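Local coordinates for protein enoyl-CoA hydratase (Mycobacterium avium subsp. paratuberculosis, PDB 4LK5) that probably catalyses the reversible hydration of enoyl-CoA thioesters, as other hydratases of the crotonase-like enoyl-CoA hydratase/isomerase family do, at residues C[46-51]-C[68-73]; C[81-86]-C[130-135]; C[113-118]-C[264-269]; C[162-167]-C[192-197]; C[183-188]-C[208-213]. All coordinates share one frame; numbering follows the deposited sequence.

Interaction 1 (C[46-51]-C[68-73])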
# COMPACT_ATOMS: atom_id res chain seq x y z
N PHE C 46 -24.53 -14.44 -9.62
CA PHE C 46 -23.85 -15.24 -10.61
C PHE C 46 -22.76 -15.94 -9.83
O PHE C 46 -21.85 -15.27 -9.33
CB PHE C 46 -23.29 -14.27 -11.63
CG PHE C 46 -22.73 -14.89 -12.85
CD1 PHE C 46 -23.53 -15.13 -13.95
CD2 PHE C 46 -21.36 -15.15 -12.94
CE1 PHE C 46 -22.99 -15.68 -15.11
CE2 PHE C 46 -20.81 -15.69 -14.08
CZ PHE C 46 -21.62 -15.95 -15.17
N SER C 47 -22.91 -17.25 -9.63
CA SER C 47 -21.91 -18.02 -8.91
C SER C 47 -21.07 -18.76 -9.90
O SER C 47 -21.52 -19.13 -10.97
CB SER C 47 -22.49 -19.02 -7.90
OG SER C 47 -23.51 -18.43 -7.09
N VAL C 48 -19.83 -18.99 -9.50
CA VAL C 48 -18.88 -19.64 -10.33
C VAL C 48 -18.11 -20.53 -9.38
O VAL C 48 -17.45 -20.04 -8.47
CB VAL C 48 -18.00 -18.59 -11.04
CG1 VAL C 48 -16.76 -19.24 -11.64
CG2 VAL C 48 -18.77 -17.89 -12.16
N THR C 49 -18.22 -21.83 -9.58
CA THR C 49 -17.71 -22.76 -8.61
C THR C 49 -16.88 -23.85 -9.28
O THR C 49 -17.38 -24.64 -10.08
CB THR C 49 -18.87 -23.33 -7.80
OG1 THR C 49 -19.77 -22.26 -7.44
CG2 THR C 49 -18.38 -24.06 -6.54
N ILE C 50 -15.59 -23.86 -8.95
CA ILE C 50 -14.65 -24.87 -9.45
C ILE C 50 -15.02 -26.16 -8.73
O ILE C 50 -15.43 -26.10 -7.56
CB ILE C 50 -13.17 -24.48 -9.17
CG1 ILE C 50 -12.83 -23.11 -9.76
CG2 ILE C 50 -12.21 -25.51 -9.76
CD1 ILE C 50 -11.47 -22.55 -9.35
N ASN C 51 -14.90 -27.30 -9.42
CA ASN C 51 -15.42 -28.58 -8.93
C ASN C 51 -14.49 -29.76 -9.19
O ASN C 51 -14.88 -30.81 -9.66
CB ASN C 51 -16.80 -28.85 -9.55
CG ASN C 51 -17.71 -29.65 -8.63
OD1 ASN C 51 -17.25 -30.44 -7.79
ND2 ASN C 51 -19.02 -29.43 -8.77
N ALA C 68 -12.89 -17.43 -17.26
CA ALA C 68 -12.69 -16.29 -18.12
C ALA C 68 -13.95 -16.01 -18.94
O ALA C 68 -14.46 -14.90 -18.87
CB ALA C 68 -11.46 -16.48 -19.00
N ASP C 69 -14.48 -17.00 -19.65
CA ASP C 69 -15.67 -16.78 -20.54
C ASP C 69 -16.88 -16.34 -19.73
O ASP C 69 -17.60 -15.40 -20.08
CB ASP C 69 -16.04 -18.07 -21.33
CG ASP C 69 -15.02 -18.42 -22.45
OD1 ASP C 69 -14.19 -17.58 -22.85
OD2 ASP C 69 -15.07 -19.55 -22.97
N ALA C 70 -17.11 -17.06 -18.65
CA ALA C 70 -18.13 -16.72 -17.67
C ALA C 70 -17.99 -15.27 -17.10
O ALA C 70 -19.01 -14.54 -16.95
CB ALA C 70 -18.08 -17.74 -16.54
N MSE C 71 -16.76 -14.85 -16.78
CA MSE C 71 -16.61 -13.48 -16.28
C MSE C 71 -16.93 -12.49 -17.39
O MSE C 71 -17.64 -11.52 -17.18
CB MSE C 71 -15.23 -13.21 -15.70
CG MSE C 71 -14.95 -14.08 -14.50
SE MSE C 71 -16.18 -13.63 -13.05
CE MSE C 71 -15.89 -15.27 -12.05
N GLU C 72 -16.44 -12.75 -18.60
CA GLU C 72 -16.82 -11.88 -19.72
C GLU C 72 -18.35 -11.87 -19.96
O GLU C 72 -18.95 -10.79 -20.07
CB GLU C 72 -16.07 -12.24 -20.99
CG GLU C 72 -14.59 -11.91 -20.92
CD GLU C 72 -13.88 -12.25 -22.21
OE1 GLU C 72 -14.36 -13.15 -22.92
OE2 GLU C 72 -12.84 -11.63 -22.51
N TYR C 73 -18.98 -13.05 -19.99
CA TYR C 73 -20.44 -13.13 -20.14
C TYR C 73 -21.19 -12.26 -19.13
O TYR C 73 -22.14 -11.56 -19.46
CB TYR C 73 -20.95 -14.57 -20.01
CG TYR C 73 -22.43 -14.60 -20.05
CD1 TYR C 73 -23.11 -14.28 -21.24
CD2 TYR C 73 -23.18 -14.86 -18.91
CE1 TYR C 73 -24.49 -14.26 -21.30
CE2 TYR C 73 -24.57 -14.85 -18.94
CZ TYR C 73 -25.22 -14.54 -20.14
OH TYR C 73 -26.60 -14.52 -20.18

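Interaction 2 (C[81-86]-C[130-135])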
# COMPACT_ATOMS: atom_id res chain seq x y z
N LYS C 81 -26.13 -8.89 -10.78
CA LYS C 81 -25.85 -7.78 -9.85
C LYS C 81 -24.62 -8.03 -8.97
O LYS C 81 -23.94 -7.07 -8.62
CB LYS C 81 -27.04 -7.48 -8.96
CG LYS C 81 -28.30 -7.07 -9.72
CD LYS C 81 -28.47 -5.55 -9.74
CE LYS C 81 -29.91 -5.11 -9.99
NZ LYS C 81 -30.19 -3.75 -9.44
N VAL C 82 -24.36 -9.29 -8.61
CA VAL C 82 -23.21 -9.64 -7.77
C VAL C 82 -22.66 -10.91 -8.34
O VAL C 82 -23.42 -11.66 -8.94
CB VAL C 82 -23.61 -9.95 -6.31
CG1 VAL C 82 -22.39 -10.23 -5.43
CG2 VAL C 82 -24.42 -8.80 -5.74
N VAL C 83 -21.36 -11.15 -8.15
CA VAL C 83 -20.67 -12.31 -8.70
C VAL C 83 -19.85 -13.00 -7.58
O VAL C 83 -19.16 -12.34 -6.82
CB VAL C 83 -19.76 -11.87 -9.87
CG1 VAL C 83 -18.88 -13.02 -10.36
CG2 VAL C 83 -20.57 -11.30 -11.03
N ARG C 84 -19.95 -14.31 -7.45
CA ARG C 84 -19.14 -15.00 -6.45
C ARG C 84 -18.37 -16.11 -7.09
O ARG C 84 -18.93 -16.87 -7.85
CB ARG C 84 -19.96 -15.56 -5.29
CG ARG C 84 -21.43 -15.86 -5.55
CD ARG C 84 -21.86 -17.26 -5.09
NE ARG C 84 -21.68 -17.55 -3.67
CZ ARG C 84 -20.85 -18.48 -3.18
NH1 ARG C 84 -20.10 -19.22 -3.98
NH2 ARG C 84 -20.78 -18.67 -1.86
N ILE C 85 -17.07 -16.18 -6.78
CA ILE C 85 -16.24 -17.30 -7.19
C ILE C 85 -15.95 -18.07 -5.96
O ILE C 85 -15.69 -17.48 -4.91
CB ILE C 85 -14.80 -16.94 -7.65
CG1 ILE C 85 -14.60 -15.45 -7.80
CG2 ILE C 85 -14.41 -17.73 -8.90
CD1 ILE C 85 -15.37 -14.88 -8.95
N GLY C 86 -15.91 -19.38 -6.12
CA GLY C 86 -15.51 -20.29 -5.07
C GLY C 86 -15.12 -21.64 -5.64
O GLY C 86 -15.12 -21.83 -6.87
N HIS C 130 -19.65 -4.97 -11.69
CA HIS C 130 -20.42 -5.41 -10.58
C HIS C 130 -19.48 -5.82 -9.49
O HIS C 130 -18.30 -6.10 -9.76
CB HIS C 130 -21.31 -6.59 -11.02
CG HIS C 130 -22.31 -6.20 -12.06
ND1 HIS C 130 -23.36 -5.35 -11.79
CD2 HIS C 130 -22.38 -6.47 -13.38
CE1 HIS C 130 -24.05 -5.14 -12.90
NE2 HIS C 130 -23.49 -5.82 -13.88
N PRO C 131 -19.97 -5.86 -8.25
CA PRO C 131 -19.08 -6.38 -7.21
C PRO C 131 -18.78 -7.84 -7.48
O PRO C 131 -19.69 -8.60 -7.81
CB PRO C 131 -19.90 -6.21 -5.94
CG PRO C 131 -20.73 -5.01 -6.22
CD PRO C 131 -21.12 -5.16 -7.67
N VAL C 132 -17.51 -8.22 -7.38
CA VAL C 132 -17.10 -9.60 -7.54
C VAL C 132 -16.54 -10.12 -6.22
O VAL C 132 -15.62 -9.53 -5.68
CB VAL C 132 -16.03 -9.73 -8.62
CG1 VAL C 132 -15.55 -11.18 -8.69
CG2 VAL C 132 -16.58 -9.27 -9.96
N VAL C 133 -17.11 -11.21 -5.71
CA VAL C 133 -16.80 -11.70 -4.38
C VAL C 133 -16.07 -13.00 -4.41
O VAL C 133 -16.56 -13.93 -5.01
CB VAL C 133 -18.06 -11.97 -3.56
CG1 VAL C 133 -17.66 -12.31 -2.11
CG2 VAL C 133 -19.01 -10.80 -3.58
N ALA C 134 -14.92 -13.08 -3.73
CA ALA C 134 -14.18 -14.31 -3.55
C ALA C 134 -14.46 -14.94 -2.20
O ALA C 134 -14.28 -14.33 -1.15
CB ALA C 134 -12.69 -14.08 -3.71
N VAL C 135 -14.84 -16.20 -2.24
CA VAL C 135 -15.33 -16.93 -1.10
C VAL C 135 -14.33 -18.02 -0.80
O VAL C 135 -14.32 -19.04 -1.45
CB VAL C 135 -16.67 -17.60 -1.46
CG1 VAL C 135 -17.17 -18.45 -0.30
CG2 VAL C 135 -17.70 -16.56 -1.85

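Interaction 3 (C[113-118]-C[264-269])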
# COMPACT_ATOMS: atom_id res chain seq x y z
N GLU C 113 -0.63 -20.95 -23.80
CA GLU C 113 -2.00 -20.47 -23.72
C GLU C 113 -2.51 -20.35 -22.25
O GLU C 113 -3.37 -19.52 -21.97
CB GLU C 113 -2.93 -21.41 -24.55
CG GLU C 113 -4.16 -20.75 -25.19
CD GLU C 113 -5.28 -21.72 -25.65
OE1 GLU C 113 -5.21 -22.97 -25.45
OE2 GLU C 113 -6.27 -21.21 -26.22
N ILE C 114 -2.01 -21.19 -21.35
CA ILE C 114 -2.43 -21.14 -19.93
C ILE C 114 -2.34 -19.68 -19.46
O ILE C 114 -3.28 -19.12 -18.90
CB ILE C 114 -1.54 -21.95 -18.94
CG1 ILE C 114 -0.64 -22.96 -19.65
CG2 ILE C 114 -2.38 -22.62 -17.87
CD1 ILE C 114 0.18 -23.85 -18.72
N ILE C 115 -1.20 -19.07 -19.72
CA ILE C 115 -0.96 -17.74 -19.20
C ILE C 115 -1.85 -16.68 -19.85
O ILE C 115 -2.39 -15.80 -19.16
CB ILE C 115 0.50 -17.33 -19.38
CG1 ILE C 115 1.39 -18.38 -18.72
CG2 ILE C 115 0.73 -15.97 -18.73
CD1 ILE C 115 2.79 -18.44 -19.27
N LEU C 116 -1.98 -16.76 -21.17
CA LEU C 116 -2.85 -15.85 -21.92
C LEU C 116 -4.27 -15.88 -21.38
O LEU C 116 -4.96 -14.90 -21.42
CB LEU C 116 -2.89 -16.22 -23.40
CG LEU C 116 -2.15 -15.46 -24.51
CD1 LEU C 116 -0.88 -14.78 -24.03
CD2 LEU C 116 -1.86 -16.42 -25.68
N GLU C 117 -4.69 -17.04 -20.90
CA GLU C 117 -6.05 -17.19 -20.48
C GLU C 117 -6.20 -16.80 -19.02
O GLU C 117 -7.26 -16.27 -18.62
CB GLU C 117 -6.52 -18.63 -20.70
CG GLU C 117 -6.61 -19.03 -22.15
CD GLU C 117 -7.78 -18.39 -22.85
OE1 GLU C 117 -8.91 -18.93 -22.72
OE2 GLU C 117 -7.59 -17.35 -23.53
N ILE C 118 -5.16 -17.08 -18.22
CA ILE C 118 -5.07 -16.54 -16.86
C ILE C 118 -5.29 -15.05 -16.99
O ILE C 118 -6.09 -14.45 -16.26
CB ILE C 118 -3.69 -16.69 -16.23
CG1 ILE C 118 -3.24 -18.13 -16.07
CG2 ILE C 118 -3.67 -16.00 -14.87
CD1 ILE C 118 -4.20 -19.00 -15.33
N GLY C 264 7.90 -13.62 -18.90
CA GLY C 264 8.76 -14.26 -17.94
C GLY C 264 8.41 -15.72 -17.70
O GLY C 264 9.32 -16.54 -17.65
N GLN C 265 7.11 -16.03 -17.54
CA GLN C 265 6.69 -17.41 -17.28
C GLN C 265 6.97 -18.26 -18.47
O GLN C 265 7.38 -19.39 -18.27
CB GLN C 265 5.20 -17.59 -16.96
CG GLN C 265 4.75 -17.35 -15.54
CD GLN C 265 5.25 -18.29 -14.46
OE1 GLN C 265 6.44 -18.44 -14.24
NE2 GLN C 265 4.33 -18.78 -13.66
N SER C 266 6.68 -17.75 -19.68
CA SER C 266 6.98 -18.45 -20.95
C SER C 266 8.37 -19.10 -20.92
O SER C 266 8.51 -20.26 -21.25
CB SER C 266 6.93 -17.49 -22.12
OG SER C 266 5.62 -17.04 -22.31
N VAL C 267 9.37 -18.33 -20.48
CA VAL C 267 10.74 -18.83 -20.31
C VAL C 267 10.84 -19.88 -19.17
O VAL C 267 11.43 -20.94 -19.33
CB VAL C 267 11.73 -17.63 -20.10
CG1 VAL C 267 13.16 -18.10 -19.77
CG2 VAL C 267 11.74 -16.76 -21.35
N LEU C 268 10.23 -19.58 -18.03
CA LEU C 268 10.37 -20.41 -16.86
C LEU C 268 9.66 -21.73 -16.99
O LEU C 268 10.13 -22.73 -16.44
CB LEU C 268 9.85 -19.68 -15.62
CG LEU C 268 10.69 -18.47 -15.22
CD1 LEU C 268 9.88 -17.65 -14.24
CD2 LEU C 268 12.04 -18.83 -14.62
N LEU C 269 8.53 -21.75 -17.68
CA LEU C 269 7.80 -22.99 -17.84
C LEU C 269 8.57 -24.01 -18.72
O LEU C 269 8.43 -25.19 -18.54
CB LEU C 269 6.41 -22.76 -18.43
CG LEU C 269 5.20 -22.51 -17.53
CD1 LEU C 269 4.01 -21.99 -18.38
CD2 LEU C 269 4.79 -23.75 -16.73

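Interaction 4 (C[162-167]-C[192-197])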
# COMPACT_ATOMS: atom_id res chain seq x y z
N PHE C 162 -3.48 -18.50 2.50
CA PHE C 162 -3.01 -18.03 1.24
C PHE C 162 -1.54 -18.35 1.05
O PHE C 162 -0.73 -18.24 1.96
CB PHE C 162 -3.27 -16.53 1.15
CG PHE C 162 -4.72 -16.18 1.22
CD1 PHE C 162 -5.39 -16.13 2.46
CD2 PHE C 162 -5.45 -15.95 0.08
CE1 PHE C 162 -6.75 -15.83 2.53
CE2 PHE C 162 -6.81 -15.66 0.14
CZ PHE C 162 -7.46 -15.61 1.37
N MSE C 163 -1.19 -18.76 -0.16
CA MSE C 163 0.21 -18.99 -0.44
C MSE C 163 0.56 -18.83 -1.89
O MSE C 163 0.08 -19.57 -2.75
CB MSE C 163 0.63 -20.37 0.02
CG MSE C 163 2.12 -20.45 -0.29
SE MSE C 163 2.85 -21.96 0.68
CE MSE C 163 1.71 -23.28 -0.25
N LEU C 164 1.44 -17.87 -2.16
CA LEU C 164 1.98 -17.70 -3.48
C LEU C 164 3.06 -18.74 -3.71
O LEU C 164 4.23 -18.47 -3.53
CB LEU C 164 2.58 -16.32 -3.58
CG LEU C 164 1.57 -15.19 -3.60
CD1 LEU C 164 2.34 -13.91 -3.89
CD2 LEU C 164 0.50 -15.42 -4.64
N ALA C 165 2.63 -19.91 -4.16
CA ALA C 165 3.49 -21.10 -4.24
C ALA C 165 4.47 -21.09 -5.39
O ALA C 165 5.46 -21.81 -5.36
CB ALA C 165 2.64 -22.36 -4.33
N PHE C 166 4.24 -20.25 -6.38
CA PHE C 166 4.94 -20.35 -7.66
C PHE C 166 6.41 -20.76 -7.52
O PHE C 166 6.92 -21.67 -8.17
CB PHE C 166 4.86 -19.02 -8.38
CG PHE C 166 3.48 -18.50 -8.53
CD1 PHE C 166 2.65 -18.99 -9.51
CD2 PHE C 166 3.01 -17.49 -7.69
CE1 PHE C 166 1.38 -18.50 -9.66
CE2 PHE C 166 1.73 -16.99 -7.83
CZ PHE C 166 0.92 -17.50 -8.81
N THR C 167 7.07 -20.07 -6.63
CA THR C 167 8.52 -20.12 -6.48
C THR C 167 9.05 -21.45 -5.91
O THR C 167 10.23 -21.75 -6.01
CB THR C 167 8.90 -18.88 -5.60
OG1 THR C 167 9.57 -17.90 -6.41
CG2 THR C 167 9.71 -19.25 -4.39
N GLN C 192 7.81 -10.74 0.31
CA GLN C 192 7.91 -11.83 1.25
C GLN C 192 7.08 -13.03 0.81
O GLN C 192 7.54 -14.17 0.86
CB GLN C 192 7.38 -11.33 2.58
CG GLN C 192 7.27 -12.33 3.71
CD GLN C 192 6.73 -11.67 4.96
OE1 GLN C 192 6.84 -10.45 5.16
NE2 GLN C 192 6.14 -12.47 5.81
N MSE C 193 5.83 -12.78 0.41
CA MSE C 193 4.97 -13.85 0.04
C MSE C 193 5.53 -14.53 -1.16
O MSE C 193 5.43 -15.74 -1.29
CB MSE C 193 3.58 -13.36 -0.31
CG MSE C 193 2.81 -13.05 0.97
SE MSE C 193 0.94 -12.55 0.51
CE MSE C 193 0.27 -14.37 0.10
N ALA C 194 6.12 -13.75 -2.05
CA ALA C 194 6.58 -14.25 -3.33
C ALA C 194 7.92 -14.97 -3.22
O ALA C 194 8.11 -16.00 -3.84
CB ALA C 194 6.69 -13.10 -4.33
N LEU C 195 8.87 -14.39 -2.47
CA LEU C 195 10.20 -14.96 -2.37
C LEU C 195 10.34 -15.99 -1.26
O LEU C 195 11.22 -16.87 -1.33
CB LEU C 195 11.28 -13.89 -2.18
CG LEU C 195 11.56 -12.89 -3.31
CD1 LEU C 195 12.74 -12.02 -2.89
CD2 LEU C 195 11.85 -13.55 -4.65
N LEU C 196 9.52 -15.88 -0.23
CA LEU C 196 9.61 -16.78 0.91
C LEU C 196 8.24 -17.31 1.19
O LEU C 196 7.74 -17.20 2.31
CB LEU C 196 10.13 -16.04 2.14
CG LEU C 196 11.56 -15.58 1.98
CD1 LEU C 196 11.84 -14.44 2.96
CD2 LEU C 196 12.52 -16.75 2.19
N PRO C 197 7.62 -17.91 0.19
CA PRO C 197 6.24 -18.31 0.40
C PRO C 197 6.05 -19.16 1.65
O PRO C 197 6.91 -20.01 1.97
CB PRO C 197 5.91 -19.08 -0.87
CG PRO C 197 7.22 -19.54 -1.38
CD PRO C 197 8.20 -18.49 -1.03
O HOH W 1 6.26 -17.32 -5.08

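Interaction 5 (C[183-188]-C[208-213])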
# COMPACT_ATOMS: atom_id res chain seq x y z
N ALA C 183 -0.72 -4.12 -4.16
CA ALA C 183 -1.78 -3.14 -4.19
C ALA C 183 -2.62 -3.20 -2.90
O ALA C 183 -3.29 -2.21 -2.53
CB ALA C 183 -2.68 -3.35 -5.40
N ALA C 184 -2.64 -4.37 -2.25
CA ALA C 184 -3.39 -4.49 -1.00
C ALA C 184 -2.49 -4.34 0.24
O ALA C 184 -2.84 -3.60 1.13
CB ALA C 184 -4.13 -5.80 -0.96
N VAL C 185 -1.32 -4.97 0.25
CA VAL C 185 -0.53 -5.09 1.47
C VAL C 185 0.83 -4.37 1.42
O VAL C 185 1.56 -4.40 2.42
CB VAL C 185 -0.30 -6.59 1.83
CG1 VAL C 185 -1.60 -7.30 2.11
CG2 VAL C 185 0.45 -7.34 0.73
N GLY C 186 1.18 -3.77 0.27
CA GLY C 186 2.48 -3.10 0.08
C GLY C 186 3.65 -3.99 -0.41
O GLY C 186 3.62 -5.20 -0.41
N ARG C 187 4.72 -3.33 -0.80
CA ARG C 187 5.84 -3.98 -1.41
C ARG C 187 6.61 -5.03 -0.55
O ARG C 187 6.93 -6.11 -1.06
CB ARG C 187 6.80 -2.88 -1.83
CG ARG C 187 8.03 -3.41 -2.50
CD ARG C 187 8.88 -2.29 -3.03
NE ARG C 187 10.09 -2.92 -3.49
CZ ARG C 187 11.14 -3.15 -2.72
NH1 ARG C 187 11.16 -2.74 -1.47
NH2 ARG C 187 12.19 -3.77 -3.24
N ILE C 188 6.93 -4.72 0.71
CA ILE C 188 7.76 -5.63 1.52
C ILE C 188 7.03 -6.96 1.73
O ILE C 188 7.62 -8.06 1.58
CB ILE C 188 8.13 -4.97 2.88
CG1 ILE C 188 9.13 -3.85 2.68
CG2 ILE C 188 8.73 -5.96 3.86
CD1 ILE C 188 10.32 -4.21 1.80
N TRP C 208 -3.05 -7.88 7.69
CA TRP C 208 -2.23 -7.32 6.61
C TRP C 208 -2.99 -6.41 5.63
O TRP C 208 -2.36 -5.70 4.85
CB TRP C 208 -1.64 -8.45 5.79
CG TRP C 208 -0.41 -9.10 6.38
CD1 TRP C 208 0.01 -9.07 7.69
CD2 TRP C 208 0.54 -9.93 5.68
NE1 TRP C 208 1.17 -9.78 7.83
CE2 TRP C 208 1.51 -10.34 6.63
CE3 TRP C 208 0.66 -10.35 4.34
CZ2 TRP C 208 2.60 -11.15 6.28
CZ3 TRP C 208 1.72 -11.14 3.99
CH2 TRP C 208 2.70 -11.53 4.96
N GLY C 209 -4.31 -6.48 5.63
CA GLY C 209 -5.14 -5.85 4.58
C GLY C 209 -5.34 -6.67 3.32
O GLY C 209 -5.68 -6.13 2.28
N LEU C 210 -5.14 -7.99 3.40
CA LEU C 210 -5.21 -8.83 2.21
C LEU C 210 -6.62 -9.31 1.94
O LEU C 210 -6.91 -9.68 0.81
CB LEU C 210 -4.31 -10.07 2.34
CG LEU C 210 -4.07 -10.97 1.12
CD1 LEU C 210 -3.28 -10.21 0.08
CD2 LEU C 210 -3.30 -12.24 1.46
N VAL C 211 -7.48 -9.36 2.97
CA VAL C 211 -8.87 -9.80 2.79
C VAL C 211 -9.86 -8.94 3.55
O VAL C 211 -9.51 -8.20 4.46
CB VAL C 211 -9.11 -11.27 3.19
CG1 VAL C 211 -8.12 -12.18 2.48
CG2 VAL C 211 -9.02 -11.45 4.70
N THR C 212 -11.10 -9.08 3.15
CA THR C 212 -12.13 -8.20 3.59
C THR C 212 -12.63 -8.62 4.98
O THR C 212 -12.82 -7.78 5.89
CB THR C 212 -13.23 -8.18 2.53
OG1 THR C 212 -12.63 -7.90 1.25
CG2 THR C 212 -14.25 -7.09 2.86
N ALA C 213 -12.83 -9.93 5.16
CA ALA C 213 -13.29 -10.45 6.44
C ALA C 213 -12.98 -11.92 6.66
O ALA C 213 -12.85 -12.68 5.71
CB ALA C 213 -14.78 -10.19 6.62

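Interaction 1 (C[46-51]-C[68-73])
With CG turned anti to the backbone N in both F46 (chi1 -171°) and Y73 (chi1 175°), the two rings swing off strand 46-50 and helix 68-73 to meet between them. F46 brings CE1 up to the edge of the tyrosine ring, near its plane, 3.9 Å from Y73 CD2. The end of the same phenylalanine lies against the helix backbone, with F46 CZ 3.5 Å from A70 O. The small A70 suits this approach, since its CB stays 4.2 Å from F46 CZ while the ring reaches the main chain. V48, a beta-branched residue at home in a strand, turns to the same side as F46. Its CG2 lies 3.9 Å from CE of M71, a selenomethionine whose side chain sets out away from the strand and doubles back through a bend at chi2; a long unbranched chain can make that detour. M71 also touches V83 and I85 of the next strand, besides A124 and I125 of helix 113-127. No hydrogen bond crosses this greasy seam. The two axes run antiparallel (175°) and 10.2 Å apart, as expected for a helix lying on its sheet in a beta-alpha-beta unit, here strand 45-50, helix 61-76 and strand 82-87 of the crotonase fold.

Interaction 2 (C[81-86]-C[130-135])
Strands 82-86 and 132-135 run parallel, V83 beside V132, R84 beside V133 and I85 beside A134, with their axes 25° apart. Four backbone bonds join them, alternating in direction: V83 N gives to P131 O (3.1 Å), V133 N to V83 O, I85 N to V133 O (2.9 Å) and V135 N to I85 O (3.1 Å). P131 has no N-H, but its carbonyl still accepts the first bond. On one face, V83 and V132 lie side by side, pointing the same way, and I85 CD1 comes within 3.7 Å of V132 CG1. On the other, V82 CG1 meets V133 CG2 at 3.9 Å, and R84 lays one face of its guanidinium over V135 CG2, the methyl displaced toward NH2, 3.7 Å away. Arginine suits this partly exposed position, its aliphatic stem packing along the strands while the charge lies at the far end. Valines on both faces, and I85 beside V83, suit extended backbone through their branching at CB. The pair is central in its sheet, for strand 45-50 bonds to the far side of 82-87. Helix 217-233 covers the face of V82, R84, V133 and V135, while helix 61-76, L128 and C151 lie on the side of V83 and I85.

Interaction 3 (C[113-118]-C[264-269])
I115 carries this contact through a single methyl: its CD1 sits 3.4 Å from CB of Q265 and 3.9 Å from CD1 of L269, the isoleucine and leucine meeting tip to tip. Q265 and L269 stand one helical turn apart, so both face the same neighbour. I115 has CG1 anti to the carbonyl carbon (chi1 -56°) and continues nearly extended at chi2 (156°), which pushes CD1 out as the farthest point of the side chain. The same methyl also lies 4.0 Å from the backbone N of S266. I114 adds a looser touch, its CD1 4.3 Å from L269 CD1.

Only the aliphatic root of the glutamine faces I115. Its chain bends at chi2 and takes the amide elsewhere, where Q265 NE2 bonds to D174 and Q265 OE1 to the backbone N of M172. Glutamine suits this buried place because it offers a methylene to the hydrophobic neighbour while both polar atoms find partners. S266, by contrast, bonds back into its own helix, OG to the carbonyl O of F262, a residue whose side chain packs on I115.

Farther out, I114 also rests on V61 and I64 of helix 61-76, and L171 touches both Q265 and L269. L268 meets A238 of the third subunit. The two short helical segments pass 10.4 Å apart at 149°, a sparse, near-antiparallel helix-helix packing that joins helix 113-127, which precedes strand 132-136 of the main sheet, to helix 254-269 of the C-terminal helical region found in crotonase-like enzymes.

Interaction 4 (C[162-167]-C[192-197])
No direct hydrogen bond links L164 and T167 to A194; a single water joins all three. It donates to L164 O (2.8 Å) and to A194 O (2.6 Å). The bond it accepts from T167 N is the longest of the three, at 3.3 Å. The carbonyl of A194, in the last turn of its helix, thereby gains a partner, and so does the loop that follows strand 162-163. L164 is the centre of an inverse gamma turn, a sharp bend that sends its side chain toward the helix. There it crosses M193, a selenomethionine, at about a right angle, L164 CD1 lying 3.8 Å from M193 CB. The bend at chi3 (75°) brings M193 CE back to within 4.0 Å of L164 CG, so this long, flexible chain touches the leucine at both its root and its tip. P197 packs on the backbone of the same leucine, P197 CB only 3.2 Å from L164 O, a tight approach. T167 lies across this proline at about a right angle, T167 CG2 being 3.8 Å from P197 CD. Threonine's methyl serves the packing, while its OG1 makes a weak bond to L171 O. Around the contact, L164 and M193 both touch V181 of helix 177-185, and L164 also touches V145 of helix 143-150. Strand 161-163 bonds to strands 139-141 and 200-201, while T167 and A194 pack on F239 and I246 of the third subunit.

Interaction 5 (C[183-188]-C[208-213])
A Schellman motif at G209 ends helix 202-208, and V185 packs directly against it. One methyl does most of the work: V185 CG1 lies 3.3 Å from W208 O, 3.9 Å from W208 CB and 3.9 Å from L210 CB, in the bend where the chain leaves the helix. With chi1 at -62°, CG1 stands beside the backbone N, while CG2 takes the crowded position between N and the carbonyl carbon. A compact branched residue serves here, where a methyl must fit against a turning backbone. A184, smaller still, brings its CB to 3.6 Å from G209 O, which lets helix 177-185 approach closely, the CA atoms of A184 and L210 being 5.7 Å apart. The positive phi of G209 (85°) is characteristic of the residue that closes a Schellman motif, and glycine adopts it easily, having no CB to press on the preceding carbonyl. The motif lies between helix 202-208 and strand 213-215, the outermost strand of the main crotonase-fold sheet within this chain. G186, also with positive phi, separates helix 177-185 from helix 187-195 and takes the N-cap position of the second. Beyond the chain, A184 meets I188 of the second subunit, and R187 hydrogen-bonds to N247 of the third. The indole of W208 makes a cation-pi contact with R189 and packs on M193, while L210 and W208 both touch L200.

Overall arrangement
Interactions 1 and 2 share the main sheet, their centres about 10 Å apart: strand 45-50 bonds to strand 82-87, V48 N lying 2.8 Å from R84 O in a probable hydrogen bond. Interaction 3 touches interaction 1 where A68 CB packs 4.2 Å from E117 O. Interactions 4 and 5 form a second cluster, centres about 14 Å apart, with helix 187-195 in common and F162 CZ 3.7 Å from V211 CG1. Their centres lie about 26 Å (interaction 4) and 25 Å (interaction 5) from that of interaction 1, across the chain's middle. Nearest atoms of interactions 3 and 4 are about 4 Å apart. Interactions 3 and 4 touch the third subunit, interaction 2 reaches the second, and interaction 5 reaches both.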